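Local atomic coordinates of regulator of nonsense transcripts 2 (PDB entry 4CEM), a protein that acts in nonsense-mediated mRNA decay, a pathway that degrades transcripts with premature stop codons, and contains three MIF4G domains. Residues A[176-181]-A[241-246]; A[194-199]-A[204-209]. All coordinates share one frame; numbering follows the deposited sequence.

Contact 1: A[176-181]-A[241-246]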
ATOM      1  N   LYS A 176     -10.248  -3.882   7.123  1.00 69.16           N
ATOM      2  CA  LYS A 176     -11.376  -4.708   7.558  1.00 69.70           C
ATOM      3  C   LYS A 176     -12.124  -5.305   6.369  1.00 68.02           C
ATOM      4  O   LYS A 176     -12.468  -6.482   6.388  1.00 72.38           O
ATOM      5  CB  LYS A 176     -12.356  -3.906   8.434  1.00 71.35           C
ATOM      6  CG  LYS A 176     -12.345  -4.284   9.911  1.00 72.10           C
ATOM      7  CD  LYS A 176     -13.631  -3.862  10.620  1.00 72.84           C
ATOM      8  CE  LYS A 176     -13.884  -4.690  11.876  1.00 74.24           C
ATOM      9  NZ  LYS A 176     -15.329  -4.745  12.248  1.00 75.91           N
ATOM     10  N   ASN A 177     -12.363  -4.497   5.339  1.00 66.54           N
ATOM     11  CA  ASN A 177     -13.109  -4.957   4.167  1.00 68.15           C
ATOM     12  C   ASN A 177     -12.375  -6.061   3.422  1.00 71.81           C
ATOM     13  O   ASN A 177     -12.983  -7.048   2.999  1.00 73.74           O
ATOM     14  CB  ASN A 177     -13.410  -3.795   3.221  1.00 65.89           C
ATOM     15  CG  ASN A 177     -14.332  -2.764   3.839  1.00 64.51           C
ATOM     16  OD1 ASN A 177     -14.413  -1.635   3.369  1.00 64.75           O
ATOM     17  ND2 ASN A 177     -15.021  -3.144   4.909  1.00 63.73           N
ATOM     18  N   ILE A 178     -11.067  -5.890   3.272  1.00 73.02           N
ATOM     19  CA  ILE A 178     -10.230  -6.906   2.651  1.00 73.40           C
ATOM     20  C   ILE A 178     -10.269  -8.215   3.447  1.00 76.27           C
ATOM     21  O   ILE A 178     -10.448  -9.287   2.871  1.00 77.91           O
ATOM     22  CB  ILE A 178      -8.777  -6.418   2.506  1.00 72.49           C
ATOM     23  CG1 ILE A 178      -8.633  -5.500   1.281  1.00 71.85           C
ATOM     24  CG2 ILE A 178      -7.831  -7.604   2.392  1.00 72.58           C
ATOM     25  CD1 ILE A 178      -9.089  -4.074   1.499  1.00 69.05           C
ATOM     26  N   ILE A 179     -10.110  -8.126   4.765  1.00 80.23           N
ATOM     27  CA  ILE A 179     -10.220  -9.307   5.634  1.00 85.38           C
ATOM     28  C   ILE A 179     -11.560 -10.019   5.445  1.00 87.93           C
ATOM     29  O   ILE A 179     -11.606 -11.245   5.309  1.00 91.08           O
ATOM     30  CB  ILE A 179     -10.016  -8.954   7.131  1.00 86.34           C
ATOM     31  CG1 ILE A 179      -8.560  -9.200   7.537  1.00 87.31           C
ATOM     32  CG2 ILE A 179     -10.927  -9.780   8.028  1.00 82.85           C
ATOM     33  CD1 ILE A 179      -8.172  -8.501   8.828  1.00 87.15           C
ATOM     34  N   ASN A 180     -12.640  -9.243   5.418  1.00 87.04           N
ATOM     35  CA  ASN A 180     -13.980  -9.790   5.235  1.00 84.93           C
ATOM     36  C   ASN A 180     -14.242 -10.233   3.800  1.00 83.46           C
ATOM     37  O   ASN A 180     -14.909 -11.246   3.572  1.00 82.06           O
ATOM     38  CB  ASN A 180     -15.025  -8.774   5.693  1.00 84.94           C
ATOM     39  CG  ASN A 180     -14.964  -8.523   7.188  1.00 85.53           C
ATOM     40  OD1 ASN A 180     -14.824  -9.459   7.974  1.00 84.55           O
ATOM     41  ND2 ASN A 180     -15.060  -7.258   7.590  1.00 84.29           N
ATOM     42  N   ALA A 181     -13.708  -9.484   2.839  1.00 79.25           N
ATOM     43  CA  ALA A 181     -13.798  -9.865   1.435  1.00 80.18           C
ATOM     44  C   ALA A 181     -13.068 -11.182   1.156  1.00 84.37           C
ATOM     45  O   ALA A 181     -13.546 -11.995   0.365  1.00 84.59           O
ATOM     46  CB  ALA A 181     -13.241  -8.762   0.548  1.00 78.58           C
ATOM     47  N   LYS A 241      -2.495 -10.776  10.948  1.00 54.83           N
ATOM     48  CA  LYS A 241      -2.334 -12.174  11.385  1.00 58.77           C
ATOM     49  C   LYS A 241      -3.591 -12.977  11.122  1.00 58.33           C
ATOM     50  O   LYS A 241      -3.537 -14.113  10.656  1.00 58.17           O
ATOM     51  CB  LYS A 241      -1.967 -12.256  12.874  1.00 61.72           C
ATOM     52  CG  LYS A 241      -0.479 -12.489  13.116  1.00 66.50           C
ATOM     53  CD  LYS A 241       0.085 -11.627  14.239  1.00 69.21           C
ATOM     54  CE  LYS A 241       1.600 -11.764  14.333  1.00 70.99           C
ATOM     55  NZ  LYS A 241       2.185 -10.756  15.258  1.00 75.15           N
ATOM     56  N   GLU A 242      -4.722 -12.361  11.430  1.00 60.76           N
ATOM     57  CA  GLU A 242      -6.028 -12.940  11.183  1.00 61.13           C
ATOM     58  C   GLU A 242      -6.233 -13.195   9.689  1.00 59.73           C
ATOM     59  O   GLU A 242      -6.755 -14.240   9.302  1.00 61.42           O
ATOM     60  CB  GLU A 242      -7.085 -11.988  11.715  1.00 63.00           C
ATOM     61  CG  GLU A 242      -8.474 -12.558  11.828  1.00 65.31           C
ATOM     62  CD  GLU A 242      -9.466 -11.471  12.165  1.00 70.44           C
ATOM     63  OE1 GLU A 242      -9.125 -10.605  13.001  1.00 72.34           O
ATOM     64  OE2 GLU A 242     -10.571 -11.470  11.584  1.00 75.24           O
ATOM     65  N   TYR A 243      -5.820 -12.246   8.854  1.00 57.78           N
ATOM     66  CA  TYR A 243      -5.823 -12.457   7.407  1.00 57.56           C
ATOM     67  C   TYR A 243      -4.892 -13.601   7.059  1.00 58.67           C
ATOM     68  O   TYR A 243      -5.248 -14.496   6.298  1.00 62.93           O
ATOM     69  CB  TYR A 243      -5.360 -11.208   6.663  1.00 55.76           C
ATOM     70  CG  TYR A 243      -5.433 -11.337   5.157  1.00 55.69           C
ATOM     71  CD1 TYR A 243      -6.585 -10.969   4.464  1.00 57.67           C
ATOM     72  CD2 TYR A 243      -4.355 -11.814   4.424  1.00 55.90           C
ATOM     73  CE1 TYR A 243      -6.659 -11.079   3.085  1.00 57.95           C
ATOM     74  CE2 TYR A 243      -4.415 -11.926   3.043  1.00 57.01           C
ATOM     75  CZ  TYR A 243      -5.569 -11.558   2.375  1.00 57.70           C
ATOM     76  OH  TYR A 243      -5.642 -11.669   1.002  1.00 54.65           O
ATOM     77  N   PHE A 244      -3.689 -13.554   7.617  1.00 57.90           N
ATOM     78  CA  PHE A 244      -2.691 -14.571   7.358  1.00 57.04           C
ATOM     79  C   PHE A 244      -3.196 -15.953   7.753  1.00 57.50           C
ATOM     80  O   PHE A 244      -2.960 -16.933   7.040  1.00 55.50           O
ATOM     81  CB  PHE A 244      -1.399 -14.267   8.110  1.00 55.09           C
ATOM     82  CG  PHE A 244      -0.377 -15.346   7.974  1.00 53.07           C
ATOM     83  CD1 PHE A 244       0.301 -15.515   6.779  1.00 51.50           C
ATOM     84  CD2 PHE A 244      -0.124 -16.222   9.021  1.00 52.79           C
ATOM     85  CE1 PHE A 244       1.239 -16.527   6.633  1.00 52.43           C
ATOM     86  CE2 PHE A 244       0.810 -17.236   8.881  1.00 53.10           C
ATOM     87  CZ  PHE A 244       1.494 -17.390   7.683  1.00 52.10           C
ATOM     88  N   THR A 245      -3.862 -16.025   8.901  1.00 58.90           N
ATOM     89  CA  THR A 245      -4.532 -17.249   9.338  1.00 61.29           C
ATOM     90  C   THR A 245      -5.519 -17.755   8.271  1.00 63.89           C
ATOM     91  O   THR A 245      -5.437 -18.898   7.805  1.00 64.27           O
ATOM     92  CB  THR A 245      -5.289 -17.000  10.649  1.00 60.08           C
ATOM     93  OG1 THR A 245      -4.343 -16.740  11.691  1.00 62.42           O
ATOM     94  CG2 THR A 245      -6.158 -18.198  11.015  1.00 58.12           C
ATOM     95  N   SER A 246      -6.442 -16.880   7.889  1.00 62.13           N
ATOM     96  CA  SER A 246      -7.389 -17.167   6.828  1.00 60.75           C
ATOM     97  C   SER A 246      -6.676 -17.669   5.566  1.00 60.56           C
ATOM     98  O   SER A 246      -7.101 -18.646   4.960  1.00 62.02           O
ATOM     99  CB  SER A 246      -8.222 -15.915   6.525  1.00 59.69           C
ATOM    100  OG  SER A 246      -8.630 -15.891   5.176  1.00 61.75           O
TER
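Ile179 and Tyr243 mark the closest backbone approach, CA to CA 5.7 Å, between the C-terminal end of helix 164-181 and helix 230-259, whose segments run nearly parallel at 17° with their axes 10.1 Å apart. The pair belongs to the all-helical, HEAT-like MIF4G fold; here it packs the last turns of helix 164-181 against helix 230-259, with the start of helix 189-204 alongside. Tyr243 is the residue both isoleucines touch. With its CG anti to the backbone N (chi1 -176°), the ring lies along the flank of the other helix and turns its CD1-CE1 side to them. Ile179 meets it low down: CG1 sits at the ring edge, near the ring plane, 3.9 Å from Tyr243 CB, the two side chains sliding past each other in opposite directions. Ile178 meets it further out, through the CG2 methyl, which comes within 3.7 Å of Tyr243 CE1 at an oblique angle. The other branch of Ile178, CG1 with CD1, leads away from helix 230-259, and the side chain also packs on Val192 of helix 189-204. Beyond the isoleucines the ring makes an edge-to-face pair with His186, and its hydroxyl has a weak hydrogen bond to Asp182 OD2. At the exposed border the extended side chain of Glu242 crosses Ile179 at about a right angle, bringing the carboxylate oxygen OE2 to 4.0 Å from Ile179 CG2; this is a van der Waals approach to a methyl group. On the flank of helix 230-259 turned from the interface, Thr245 OG1 donates to Lys241 O (2.9 Å) from 41° above the carbonyl plane, and the same oxygen also accepts from Thr245 N.

Contact 2: A[194-199]-A[204-209]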
ATOM      1  N   SER A 194       1.639  -5.754  -0.618  1.00 49.71           N
ATOM      2  CA  SER A 194       2.153  -4.430  -0.979  1.00 49.78           C
ATOM      3  C   SER A 194       2.073  -3.493   0.220  1.00 48.69           C
ATOM      4  O   SER A 194       3.060  -2.873   0.599  1.00 49.76           O
ATOM      5  CB  SER A 194       1.375  -3.840  -2.165  1.00 50.54           C
ATOM      6  OG  SER A 194       1.611  -2.444  -2.308  1.00 51.30           O
ATOM      7  N   PHE A 195       0.896  -3.410   0.825  1.00 47.07           N
ATOM      8  CA  PHE A 195       0.708  -2.594   2.016  1.00 46.41           C
ATOM      9  C   PHE A 195       1.724  -2.930   3.109  1.00 48.34           C
ATOM     10  O   PHE A 195       2.303  -2.036   3.730  1.00 50.11           O
ATOM     11  CB  PHE A 195      -0.697  -2.796   2.570  1.00 43.97           C
ATOM     12  CG  PHE A 195      -0.910  -2.156   3.906  1.00 43.06           C
ATOM     13  CD1 PHE A 195      -1.146  -0.796   4.004  1.00 42.59           C
ATOM     14  CD2 PHE A 195      -0.866  -2.912   5.069  1.00 43.70           C
ATOM     15  CE1 PHE A 195      -1.340  -0.200   5.235  1.00 42.11           C
ATOM     16  CE2 PHE A 195      -1.057  -2.324   6.305  1.00 42.41           C
ATOM     17  CZ  PHE A 195      -1.295  -0.963   6.387  1.00 42.77           C
ATOM     18  N   CYS A 196       1.913  -4.224   3.351  1.00 46.93           N
ATOM     19  CA  CYS A 196       2.857  -4.680   4.353  1.00 46.24           C
ATOM     20  C   CYS A 196       4.266  -4.289   3.938  1.00 46.76           C
ATOM     21  O   CYS A 196       4.971  -3.616   4.682  1.00 47.40           O
ATOM     22  CB  CYS A 196       2.744  -6.197   4.565  1.00 45.60           C
ATOM     23  SG  CYS A 196       1.328  -6.665   5.594  1.00 43.92           S
ATOM     24  N   ARG A 197       4.657  -4.699   2.739  1.00 47.56           N
ATOM     25  CA  ARG A 197       5.963  -4.355   2.190  1.00 49.72           C
ATOM     26  C   ARG A 197       6.325  -2.878   2.407  1.00 47.45           C
ATOM     27  O   ARG A 197       7.400  -2.573   2.906  1.00 47.38           O
ATOM     28  CB  ARG A 197       6.010  -4.715   0.695  1.00 54.51           C
ATOM     29  CG  ARG A 197       7.158  -4.080  -0.086  1.00 59.63           C
ATOM     30  CD  ARG A 197       7.521  -4.857  -1.347  1.00 64.58           C
ATOM     31  NE  ARG A 197       7.887  -6.243  -1.032  1.00 69.86           N
ATOM     32  CZ  ARG A 197       7.164  -7.331  -1.319  1.00 72.99           C
ATOM     33  NH1 ARG A 197       6.004  -7.252  -1.974  1.00 74.01           N
ATOM     34  NH2 ARG A 197       7.621  -8.527  -0.953  1.00 73.80           N
ATOM     35  N   HIS A 198       5.418  -1.973   2.051  1.00 46.74           N
ATOM     36  CA  HIS A 198       5.720  -0.543   2.031  1.00 45.19           C
ATOM     37  C   HIS A 198       5.530   0.146   3.343  1.00 42.82           C
ATOM     38  O   HIS A 198       6.367   0.952   3.719  1.00 43.93           O
ATOM     39  CB  HIS A 198       4.911   0.160   0.946  1.00 47.52           C
ATOM     40  CG  HIS A 198       5.371  -0.174  -0.457  1.00 51.73           C
ATOM     41  ND1 HIS A 198       6.423   0.436  -1.036  1.00 54.08           N
ATOM     42  CD2 HIS A 198       4.899  -1.109  -1.384  1.00 52.98           C
ATOM     43  CE1 HIS A 198       6.612  -0.072  -2.270  1.00 55.19           C
ATOM     44  NE2 HIS A 198       5.678  -1.017  -2.481  1.00 55.09           N
ATOM     45  N   CYS A 199       4.445  -0.163   4.056  1.00 40.86           N
ATOM     46  CA  CYS A 199       4.031   0.623   5.233  1.00 40.99           C
ATOM     47  C   CYS A 199       3.882  -0.164   6.542  1.00 39.26           C
ATOM     48  O   CYS A 199       3.671   0.436   7.606  1.00 35.27           O
ATOM     49  CB  CYS A 199       2.712   1.333   4.921  1.00 42.98           C
ATOM     50  SG  CYS A 199       2.748   2.264   3.366  1.00 50.89           S
ATOM     51  N   ALA A 204       1.811  -1.170  11.055  1.00 39.18           N
ATOM     52  CA  ALA A 204       1.498  -2.428  11.752  1.00 39.40           C
ATOM     53  C   ALA A 204       2.561  -2.860  12.763  1.00 39.06           C
ATOM     54  O   ALA A 204       2.389  -3.876  13.442  1.00 40.10           O
ATOM     55  CB  ALA A 204       1.273  -3.546  10.743  1.00 37.85           C
ATOM     56  N   GLY A 205       3.661  -2.116  12.853  1.00 39.32           N
ATOM     57  CA  GLY A 205       4.799  -2.531  13.681  1.00 37.28           C
ATOM     58  C   GLY A 205       5.547  -3.747  13.141  1.00 36.13           C
ATOM     59  O   GLY A 205       6.234  -4.429  13.884  1.00 37.72           O
ATOM     60  N   LEU A 206       5.436  -4.028  11.849  1.00 34.94           N
ATOM     61  CA  LEU A 206       6.077  -5.208  11.295  1.00 35.15           C
ATOM     62  C   LEU A 206       7.593  -5.144  11.400  1.00 36.12           C
ATOM     63  O   LEU A 206       8.194  -4.088  11.228  1.00 37.80           O
ATOM     64  CB  LEU A 206       5.704  -5.391   9.828  1.00 34.77           C
ATOM     65  CG  LEU A 206       4.238  -5.701   9.496  1.00 34.18           C
ATOM     66  CD1 LEU A 206       4.189  -6.263   8.082  1.00 34.39           C
ATOM     67  CD2 LEU A 206       3.581  -6.674  10.467  1.00 31.40           C
ATOM     68  N   VAL A 207       8.198  -6.282  11.715  1.00 36.17           N
ATOM     69  CA  VAL A 207       9.628  -6.472  11.564  1.00 35.10           C
ATOM     70  C   VAL A 207       9.814  -7.833  10.905  1.00 35.58           C
ATOM     71  O   VAL A 207       9.856  -8.844  11.597  1.00 36.98           O
ATOM     72  CB  VAL A 207      10.370  -6.433  12.912  1.00 33.95           C
ATOM     73  CG1 VAL A 207      11.878  -6.480  12.678  1.00 33.01           C
ATOM     74  CG2 VAL A 207       9.987  -5.188  13.697  1.00 31.99           C
ATOM     75  N   PRO A 208       9.896  -7.865   9.564  1.00 35.97           N
ATOM     76  CA  PRO A 208       9.962  -9.126   8.814  1.00 36.61           C
ATOM     77  C   PRO A 208      11.154 -10.017   9.148  1.00 38.89           C
ATOM     78  O   PRO A 208      12.186  -9.541   9.636  1.00 35.12           O
ATOM     79  CB  PRO A 208      10.090  -8.671   7.357  1.00 36.11           C
ATOM     80  CG  PRO A 208       9.583  -7.276   7.329  1.00 35.60           C
ATOM     81  CD  PRO A 208       9.888  -6.693   8.672  1.00 35.63           C
ATOM     82  N   ARG A 209      11.010 -11.301   8.831  1.00 43.74           N
ATOM     83  CA  ARG A 209      12.061 -12.288   9.056  1.00 45.10           C
ATOM     84  C   ARG A 209      13.346 -11.946   8.299  1.00 45.96           C
ATOM     85  O   ARG A 209      14.431 -12.079   8.859  1.00 48.37           O
ATOM     86  CB  ARG A 209      11.566 -13.684   8.676  1.00 48.22           C
ATOM     87  CG  ARG A 209      12.472 -14.828   9.135  1.00 51.16           C
ATOM     88  CD  ARG A 209      11.709 -16.142   9.316  1.00 50.66           C
ATOM     89  NE  ARG A 209      10.686 -16.053  10.367  1.00 51.53           N
ATOM     90  CZ  ARG A 209       9.905 -17.063  10.760  1.00 50.59           C
ATOM     91  NH1 ARG A 209      10.015 -18.263  10.200  1.00 50.45           N
ATOM     92  NH2 ARG A 209       9.008 -16.872  11.721  1.00 48.95           N
TER
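Ala204, at the close of helix 189-204, points its CB toward segment 194-199, while Ala204 N comes no nearer than 4.2 Å to Cys199 O, too far for a hydrogen bond. Gly205 is the first residue to leave helical backbone angles, and its positive phi of 69° redirects the chain. Leu206 follows in an extended backbone conformation, linked by a backbone hydrogen bond to Gly200, and its side chain reaches back over the helix that has just ended. With CG anti to the carbonyl carbon (chi1 -66°), the branched end is brought over that helix, CD1 at Cys196 and CD2 at Ala204. CD1 lies 3.8 Å from Cys196 CB and equally 3.8 Å from Cys196 SG, so it rests against the whole short side chain of the cysteine; CD2 turns the other way, to 3.9 Å from Ala204 CB. The segment is the turn between helices 189-204 and 209-218 of the helical-repeat MIF4G domain, and here Leu206 folds back onto the helix before it. The Cys196 side chain also packs on Leu240 of helix 230-259 and Leu300 of helix 283-303, Ala204 meets the same Leu240, and Leu206 is further flanked by Leu304. Past the leucine the chain stays extended through Val207 and departs from segment 194-199. Pro208 then occupies the N-cap position of helix 209-218. Arg209 begins that helix and ties it to the C-terminal part of the chain, with NE in a salt bridge to Asp305 OD1 and NH1 hydrogen-bonded to Asn307 OD1.

How the contacts relate
Both contacts are largely buried, yet contact 2 lies nearer the centre of the chain and all its touching residues are enclosed, whereas contact 1 has an exposed border. Contact 1 joins segments 60 residues apart in sequence; contact 2 is local, closing a helix onto the loop that follows it, and is nested within the chain loop spanned by contact 1. Their centres are 15 Å apart and they do not touch. Helices 189-204 and 230-259 link them: Val192 packs on residues of contact 1, and Leu240 on residues of contact 2. A tyrosine ring set against two isoleucines makes up most of contact 1; a leucine methyl against a cysteine side chain, with an alanine nearby, makes up contact 2.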